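Local coordinates for protein nucleoside-diphosphate-sugar epimerase (Pseudomonas aeruginosa, PDB 2X4G) that probably acts as an NAD(P)-dependent epimerase or related oxidoreductase on nucleotide-linked sugars, at residues A17-T22 and D79-S84; R120-G125 and P175-I180. All blocks are in the same frame, centred on the assembly; numbering follows the deposited sequence.

Contact 1: residues A17-T22 and D79-S84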
ATOM      1  N   ALA A  17      22.750 -17.790 -24.810  1.00 42.65           N
ATOM      2  CA  ALA A  17      21.613 -18.197 -23.986  1.00 42.15           C
ATOM      3  C   ALA A  17      20.909 -16.990 -23.406  1.00 41.17           C
ATOM      4  O   ALA A  17      21.515 -15.944 -23.259  1.00 40.57           O
ATOM      5  CB  ALA A  17      22.076 -19.107 -22.857  1.00 42.86           C
ATOM      6  N   VAL A  18      19.628 -17.155 -23.072  1.00 40.80           N
ATOM      7  CA  VAL A  18      18.825 -16.118 -22.428  1.00 40.08           C
ATOM      8  C   VAL A  18      18.050 -16.727 -21.270  1.00 40.53           C
ATOM      9  O   VAL A  18      17.345 -17.711 -21.465  1.00 41.09           O
ATOM     10  CB  VAL A  18      17.769 -15.541 -23.403  1.00 39.67           C
ATOM     11  CG1 VAL A  18      17.053 -14.353 -22.774  1.00 39.31           C
ATOM     12  CG2 VAL A  18      18.397 -15.145 -24.719  1.00 38.96           C
ATOM     13  N   LEU A  19      18.188 -16.172 -20.067  1.00 40.69           N
ATOM     14  CA  LEU A  19      17.292 -16.504 -18.955  1.00 40.95           C
ATOM     15  C   LEU A  19      16.234 -15.447 -18.909  1.00 40.58           C
ATOM     16  O   LEU A  19      16.549 -14.268 -19.062  1.00 40.50           O
ATOM     17  CB  LEU A  19      18.014 -16.499 -17.614  1.00 41.61           C
ATOM     18  CG  LEU A  19      18.935 -17.708 -17.446  1.00 43.26           C
ATOM     19  CD1 LEU A  19      20.282 -17.438 -18.147  1.00 42.99           C
ATOM     20  CD2 LEU A  19      19.124 -18.089 -15.995  1.00 43.08           C
ATOM     21  N   GLY A  20      14.992 -15.857 -18.672  1.00 40.59           N
ATOM     22  CA  GLY A  20      13.863 -14.933 -18.612  1.00 39.91           C
ATOM     23  C   GLY A  20      13.361 -14.575 -19.991  1.00 39.35           C
ATOM     24  O   GLY A  20      12.854 -13.479 -20.198  1.00 39.30           O
ATOM     25  N   ALA A  21      13.472 -15.528 -20.913  1.00 39.29           N
ATOM     26  CA  ALA A  21      13.081 -15.358 -22.303  1.00 38.83           C
ATOM     27  C   ALA A  21      11.594 -15.149 -22.543  1.00 38.80           C
ATOM     28  O   ALA A  21      11.207 -14.679 -23.607  1.00 39.46           O
ATOM     29  CB  ALA A  21      13.533 -16.547 -23.099  1.00 39.64           C
ATOM     30  N   THR A  22      10.751 -15.492 -21.584  1.00 38.85           N
ATOM     31  CA  THR A  22       9.301 -15.330 -21.753  1.00 38.47           C
ATOM     32  C   THR A  22       8.839 -13.921 -21.359  1.00 38.20           C
ATOM     33  O   THR A  22       7.726 -13.529 -21.682  1.00 38.20           O
ATOM     34  CB  THR A  22       8.520 -16.357 -20.921  1.00 38.93           C
ATOM     35  OG1 THR A  22       8.871 -16.195 -19.550  1.00 37.69           O
ATOM     36  CG2 THR A  22       8.844 -17.771 -21.349  1.00 37.72           C
ATOM     37  N   ASP A  79      28.756 -19.413 -25.785  1.00 44.10           N
ATOM     38  CA  ASP A  79      29.622 -18.257 -26.012  1.00 43.80           C
ATOM     39  C   ASP A  79      29.127 -16.997 -25.278  1.00 42.94           C
ATOM     40  O   ASP A  79      29.823 -16.005 -25.233  1.00 43.33           O
ATOM     41  CB  ASP A  79      29.753 -17.971 -27.497  1.00 44.01           C
ATOM     42  CG  ASP A  79      30.385 -19.109 -28.257  1.00 44.72           C
ATOM     43  OD1 ASP A  79      31.613 -19.068 -28.435  1.00 45.66           O
ATOM     44  OD2 ASP A  79      29.661 -20.035 -28.679  1.00 45.00           O
ATOM     45  N   GLY A  80      27.931 -17.025 -24.706  1.00 42.51           N
ATOM     46  CA  GLY A  80      27.450 -15.896 -23.888  1.00 41.87           C
ATOM     47  C   GLY A  80      26.052 -16.103 -23.306  1.00 41.17           C
ATOM     48  O   GLY A  80      25.351 -17.033 -23.695  1.00 41.04           O
ATOM     49  N   VAL A  81      25.642 -15.230 -22.382  1.00 40.80           N
ATOM     50  CA  VAL A  81      24.339 -15.345 -21.724  1.00 40.26           C
ATOM     51  C   VAL A  81      23.732 -13.988 -21.335  1.00 40.14           C
ATOM     52  O   VAL A  81      24.388 -13.140 -20.732  1.00 40.53           O
ATOM     53  CB  VAL A  81      24.445 -16.249 -20.472  1.00 40.78           C
ATOM     54  CG1 VAL A  81      25.349 -15.622 -19.404  1.00 40.46           C
ATOM     55  CG2 VAL A  81      23.055 -16.567 -19.920  1.00 40.57           C
ATOM     56  N   ILE A  82      22.472 -13.792 -21.673  1.00 40.01           N
ATOM     57  CA  ILE A  82      21.738 -12.620 -21.218  1.00 40.31           C
ATOM     58  C   ILE A  82      20.869 -12.991 -20.019  1.00 41.15           C
ATOM     59  O   ILE A  82      20.154 -13.979 -20.064  1.00 41.72           O
ATOM     60  CB  ILE A  82      20.844 -12.048 -22.333  1.00 39.40           C
ATOM     61  CG1 ILE A  82      21.715 -11.554 -23.489  1.00 39.49           C
ATOM     62  CG2 ILE A  82      19.991 -10.906 -21.801  1.00 38.65           C
ATOM     63  CD1 ILE A  82      20.948 -11.134 -24.726  1.00 37.27           C
ATOM     64  N   PHE A  83      20.932 -12.193 -18.958  1.00 42.26           N
ATOM     65  CA  PHE A  83      20.103 -12.395 -17.767  1.00 43.37           C
ATOM     66  C   PHE A  83      19.025 -11.311 -17.633  1.00 43.72           C
ATOM     67  O   PHE A  83      19.346 -10.166 -17.337  1.00 43.24           O
ATOM     68  CB  PHE A  83      20.986 -12.410 -16.514  1.00 43.95           C
ATOM     69  CG  PHE A  83      20.239 -12.708 -15.257  1.00 44.31           C
ATOM     70  CD1 PHE A  83      20.140 -13.998 -14.792  1.00 45.11           C
ATOM     71  CD2 PHE A  83      19.630 -11.693 -14.534  1.00 45.98           C
ATOM     72  CE1 PHE A  83      19.443 -14.281 -13.622  1.00 45.75           C
ATOM     73  CE2 PHE A  83      18.937 -11.955 -13.358  1.00 45.69           C
ATOM     74  CZ  PHE A  83      18.837 -13.254 -12.907  1.00 46.84           C
ATOM     75  N   SER A  84      17.758 -11.693 -17.838  1.00 44.86           N
ATOM     76  CA  SER A  84      16.594 -10.790 -17.660  1.00 45.34           C
ATOM     77  C   SER A  84      15.931 -10.867 -16.285  1.00 46.13           C
ATOM     78  O   SER A  84      15.217 -11.822 -15.983  1.00 47.02           O
ATOM     79  CB  SER A  84      15.545 -11.080 -18.724  1.00 45.24           C
ATOM     80  OG  SER A  84      16.072 -10.766 -20.001  1.00 45.11           O
TER

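Contact 2: residues R120-G125 and P175-I180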
ATOM      1  N   ARG A 120      31.199 -14.613 -21.406  1.00 47.63           N
ATOM      2  CA  ARG A 120      30.554 -13.360 -21.779  1.00 46.38           C
ATOM      3  C   ARG A 120      29.165 -13.305 -21.118  1.00 44.76           C
ATOM      4  O   ARG A 120      28.310 -14.133 -21.418  1.00 44.31           O
ATOM      5  CB  ARG A 120      30.450 -13.400 -23.300  1.00 46.76           C
ATOM      6  CG  ARG A 120      30.512 -12.105 -24.038  1.00 48.15           C
ATOM      7  CD  ARG A 120      31.845 -11.358 -23.984  1.00 49.70           C
ATOM      8  NE  ARG A 120      31.538  -9.959 -24.262  1.00 50.84           N
ATOM      9  CZ  ARG A 120      32.323  -8.922 -24.022  1.00 52.86           C
ATOM     10  NH1 ARG A 120      33.544  -9.089 -23.523  1.00 54.23           N
ATOM     11  NH2 ARG A 120      31.875  -7.703 -24.319  1.00 53.28           N
ATOM     12  N   ILE A 121      28.955 -12.382 -20.181  1.00 43.77           N
ATOM     13  CA  ILE A 121      27.701 -12.309 -19.409  1.00 43.04           C
ATOM     14  C   ILE A 121      27.152 -10.882 -19.426  1.00 42.35           C
ATOM     15  O   ILE A 121      27.854  -9.940 -19.076  1.00 43.16           O
ATOM     16  CB  ILE A 121      27.916 -12.716 -17.906  1.00 43.98           C
ATOM     17  CG1 ILE A 121      28.453 -14.143 -17.764  1.00 44.79           C
ATOM     18  CG2 ILE A 121      26.635 -12.621 -17.115  1.00 43.02           C
ATOM     19  CD1 ILE A 121      29.513 -14.292 -16.658  1.00 45.63           C
ATOM     20  N   LEU A 122      25.902 -10.711 -19.836  1.00 41.34           N
ATOM     21  CA  LEU A 122      25.250  -9.396 -19.788  1.00 40.51           C
ATOM     22  C   LEU A 122      24.100  -9.480 -18.811  1.00 40.13           C
ATOM     23  O   LEU A 122      23.241 -10.366 -18.922  1.00 39.29           O
ATOM     24  CB  LEU A 122      24.725  -8.947 -21.160  1.00 39.77           C
ATOM     25  CG  LEU A 122      23.965  -7.613 -21.176  1.00 38.90           C
ATOM     26  CD1 LEU A 122      24.918  -6.436 -21.169  1.00 39.73           C
ATOM     27  CD2 LEU A 122      23.078  -7.527 -22.375  1.00 39.33           C
ATOM     28  N   TYR A 123      24.095  -8.549 -17.864  1.00 40.10           N
ATOM     29  CA  TYR A 123      23.080  -8.482 -16.846  1.00 40.07           C
ATOM     30  C   TYR A 123      22.209  -7.289 -17.182  1.00 39.69           C
ATOM     31  O   TYR A 123      22.714  -6.213 -17.494  1.00 39.95           O
ATOM     32  CB  TYR A 123      23.715  -8.318 -15.462  1.00 41.11           C
ATOM     33  CG  TYR A 123      22.710  -7.866 -14.463  1.00 42.13           C
ATOM     34  CD1 TYR A 123      22.575  -6.526 -14.157  1.00 43.42           C
ATOM     35  CD2 TYR A 123      21.831  -8.765 -13.883  1.00 42.92           C
ATOM     36  CE1 TYR A 123      21.612  -6.086 -13.267  1.00 44.40           C
ATOM     37  CE2 TYR A 123      20.860  -8.338 -12.998  1.00 44.15           C
ATOM     38  CZ  TYR A 123      20.761  -6.995 -12.695  1.00 44.98           C
ATOM     39  OH  TYR A 123      19.806  -6.548 -11.826  1.00 46.96           O
ATOM     40  N   VAL A 124      20.895  -7.471 -17.137  1.00 39.48           N
ATOM     41  CA  VAL A 124      19.985  -6.391 -17.510  1.00 38.91           C
ATOM     42  C   VAL A 124      19.652  -5.569 -16.283  1.00 39.08           C
ATOM     43  O   VAL A 124      18.940  -6.034 -15.388  1.00 38.45           O
ATOM     44  CB  VAL A 124      18.700  -6.910 -18.157  1.00 38.21           C
ATOM     45  CG1 VAL A 124      17.873  -5.744 -18.643  1.00 38.02           C
ATOM     46  CG2 VAL A 124      19.048  -7.806 -19.319  1.00 38.55           C
ATOM     47  N   GLY A 125      20.180  -4.348 -16.255  1.00 39.23           N
ATOM     48  CA  GLY A 125      19.943  -3.428 -15.146  1.00 40.20           C
ATOM     49  C   GLY A 125      18.849  -2.378 -15.345  1.00 39.88           C
ATOM     50  O   GLY A 125      18.046  -2.446 -16.282  1.00 39.59           O
ATOM     51  N   PRO A 175      33.191 -12.078 -16.385  1.00 50.95           N
ATOM     52  CA  PRO A 175      33.025 -11.246 -17.576  1.00 49.68           C
ATOM     53  C   PRO A 175      31.634 -10.624 -17.714  1.00 47.96           C
ATOM     54  O   PRO A 175      30.904 -10.941 -18.645  1.00 46.66           O
ATOM     55  CB  PRO A 175      33.319 -12.216 -18.727  1.00 49.64           C
ATOM     56  CG  PRO A 175      32.988 -13.551 -18.206  1.00 50.06           C
ATOM     57  CD  PRO A 175      33.132 -13.516 -16.704  1.00 51.03           C
ATOM     58  N   VAL A 176      31.288  -9.717 -16.803  1.00 47.55           N
ATOM     59  CA  VAL A 176      29.927  -9.176 -16.739  1.00 45.80           C
ATOM     60  C   VAL A 176      29.880  -7.829 -17.400  1.00 45.25           C
ATOM     61  O   VAL A 176      30.679  -6.963 -17.074  1.00 45.62           O
ATOM     62  CB  VAL A 176      29.420  -9.000 -15.295  1.00 45.94           C
ATOM     63  CG1 VAL A 176      28.215  -8.076 -15.274  1.00 44.25           C
ATOM     64  CG2 VAL A 176      29.078 -10.328 -14.685  1.00 44.85           C
ATOM     65  N   VAL A 177      28.937  -7.668 -18.327  1.00 44.07           N
ATOM     66  CA  VAL A 177      28.628  -6.382 -18.918  1.00 43.60           C
ATOM     67  C   VAL A 177      27.228  -6.004 -18.427  1.00 43.26           C
ATOM     68  O   VAL A 177      26.387  -6.881 -18.225  1.00 43.17           O
ATOM     69  CB  VAL A 177      28.668  -6.455 -20.462  1.00 43.38           C
ATOM     70  CG1 VAL A 177      28.249  -5.112 -21.088  1.00 42.57           C
ATOM     71  CG2 VAL A 177      30.078  -6.891 -20.962  1.00 43.26           C
ATOM     72  N   ILE A 178      26.968  -4.712 -18.227  1.00 43.16           N
ATOM     73  CA  ILE A 178      25.644  -4.273 -17.788  1.00 42.31           C
ATOM     74  C   ILE A 178      24.928  -3.431 -18.850  1.00 41.32           C
ATOM     75  O   ILE A 178      25.429  -2.386 -19.271  1.00 41.11           O
ATOM     76  CB  ILE A 178      25.736  -3.476 -16.502  1.00 43.08           C
ATOM     77  CG1 ILE A 178      26.469  -4.288 -15.446  1.00 44.70           C
ATOM     78  CG2 ILE A 178      24.351  -3.114 -16.000  1.00 42.42           C
ATOM     79  CD1 ILE A 178      26.818  -3.467 -14.239  1.00 47.02           C
ATOM     80  N   GLY A 179      23.750  -3.908 -19.264  1.00 40.13           N
ATOM     81  CA  GLY A 179      22.896  -3.232 -20.241  1.00 39.11           C
ATOM     82  C   GLY A 179      21.651  -2.715 -19.557  1.00 38.71           C
ATOM     83  O   GLY A 179      20.964  -3.459 -18.875  1.00 39.14           O
ATOM     84  N   ILE A 180      21.381  -1.426 -19.734  1.00 38.88           N
ATOM     85  CA  ILE A 180      20.378  -0.695 -18.980  1.00 38.37           C
ATOM     86  C   ILE A 180      19.450  -0.048 -19.976  1.00 38.46           C
ATOM     87  O   ILE A 180      19.740   1.035 -20.457  1.00 39.23           O
ATOM     88  CB  ILE A 180      21.009   0.443 -18.137  1.00 38.73           C
ATOM     89  CG1 ILE A 180      22.095  -0.086 -17.200  1.00 38.96           C
ATOM     90  CG2 ILE A 180      19.938   1.180 -17.322  1.00 38.12           C
ATOM     91  CD1 ILE A 180      22.778   1.031 -16.399  1.00 39.27           C
TER

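Contact 1: residues A17-T22 and D79-S84
Ala17 and Leu19 bond through their backbones to Gly80, Ile82 and Ser84, joining two parallel strands with four hydrogen bonds. Ala17 N donates a hydrogen bond to Gly80 O at 2.9 Å, and Ala17 O takes the N-H of Ile82 at 2.8 Å. Ile82 O in turn accepts from Leu19 N. The last bond, Ser84 N to Leu19 O at 3.1 Å, extends the pairing to Ser84. Between these bonds Val81 CA and Val18 CA each turn a C-H to a carbonyl, that of Ala17 and of Ile82.

Beyond the backbone, Leu19 packs on Val81. Leu19 CD1 lies 3.4 Å from Val81 CG2, and the two side chains cross at a slant. With chi1 at 65°, Val81 CG2 lies anti to the backbone N and is the branch turned to the other strand, where it meets both Leu19 CD1 and, at 4.0 Å, Ala17 CB; one methyl thus serves two neighbours. Leu19 CB lies obliquely to the Phe83 ring. Phe109 of helix 98-116 packs on Leu19, Val81 and Phe83, whereas the face bearing Val18 and Ile82 is met by helix 24-35 at Ile33 and Ala29.

At Gly20 the chain leaves the strand with a positive phi (81°), a backbone shape that favours glycine. This is the first-strand exit of a Rossmann fold, where the glycine-rich turn leads into helix 24-35. The chemistry is thus polar along the strand seam and mainly apolar in the side chains on both faces, consistent with a buried sheet centre beside a probable dinucleotide site.

Contact 2: residues R120-G125 and P175-I180
Leu122 reaches across to Val177 and Gly179, and its side chain can be followed outward from the strand. Leu122 CB lies 4.0 Å from Val177 O. CG, anti to the backbone N (chi1 177°), is carried over the neighbouring strand and keeps a similar spacing from that oxygen. Leu122 CD1 then settles among three groups: Val177 O at 3.3 Å, Gly179 N at 3.4 Å and Val177 CG1 at 3.6 Å. Gly179 has no side chain, and the methyl lies against its backbone. From beyond the sheet, Leu226, Ala229 and Leu230 of helix 219-232 pack on the same leucine.

Underneath, five backbone hydrogen bonds run from Ile121 N to Pro175 O through to Gly125 N to Gly179 O, with Ile121, Val177, Tyr123 and Gly179 each donating and accepting. On the other face, Ile121 CD1 rests 3.7 Å from Pro175 CD, its CG2 meets Val176 CG2, and Ile178 CG2 comes to the edge of the Tyr123 ring near its plane. Helices 98-116 and 154-171 cover this side.

Arg120 bends at chi2 (67°) and lays one face of its guanidinium over Val177 CG2, with Arg120 NH2 3.9 Å from that methyl. Its polar end is tied elsewhere, NH2 to Gly233 O and NE to Leu230 O. The charged group therefore meets Val177 through its flat face while its N-H groups serve backbone carbonyls near the end of helix 219-232, so an arginine can border an otherwise apolar parallel pair in the Rossmann core.

From the N terminus, strand 15-19 runs into helix 24-35, and the chain passes through strands 39-44 and 59-62 and helix 68-74 before contact 1 closes that loop at strand 80-83. Helix 98-116 then leads to strand 121-124, and a further excursion through helix 154-171 returns to strand 176-185, where contact 2 closes. The two loops stand in series, neither nested nor crossed. Strands 80-83 and 121-124 are neighbours, probably bonded from Phe83 N to Leu122 O and from Leu122 N to Val81 O, so contacts 1 and 2 join four neighbouring strands in the parallel part of the Rossmann sheet, sandwiched between helices.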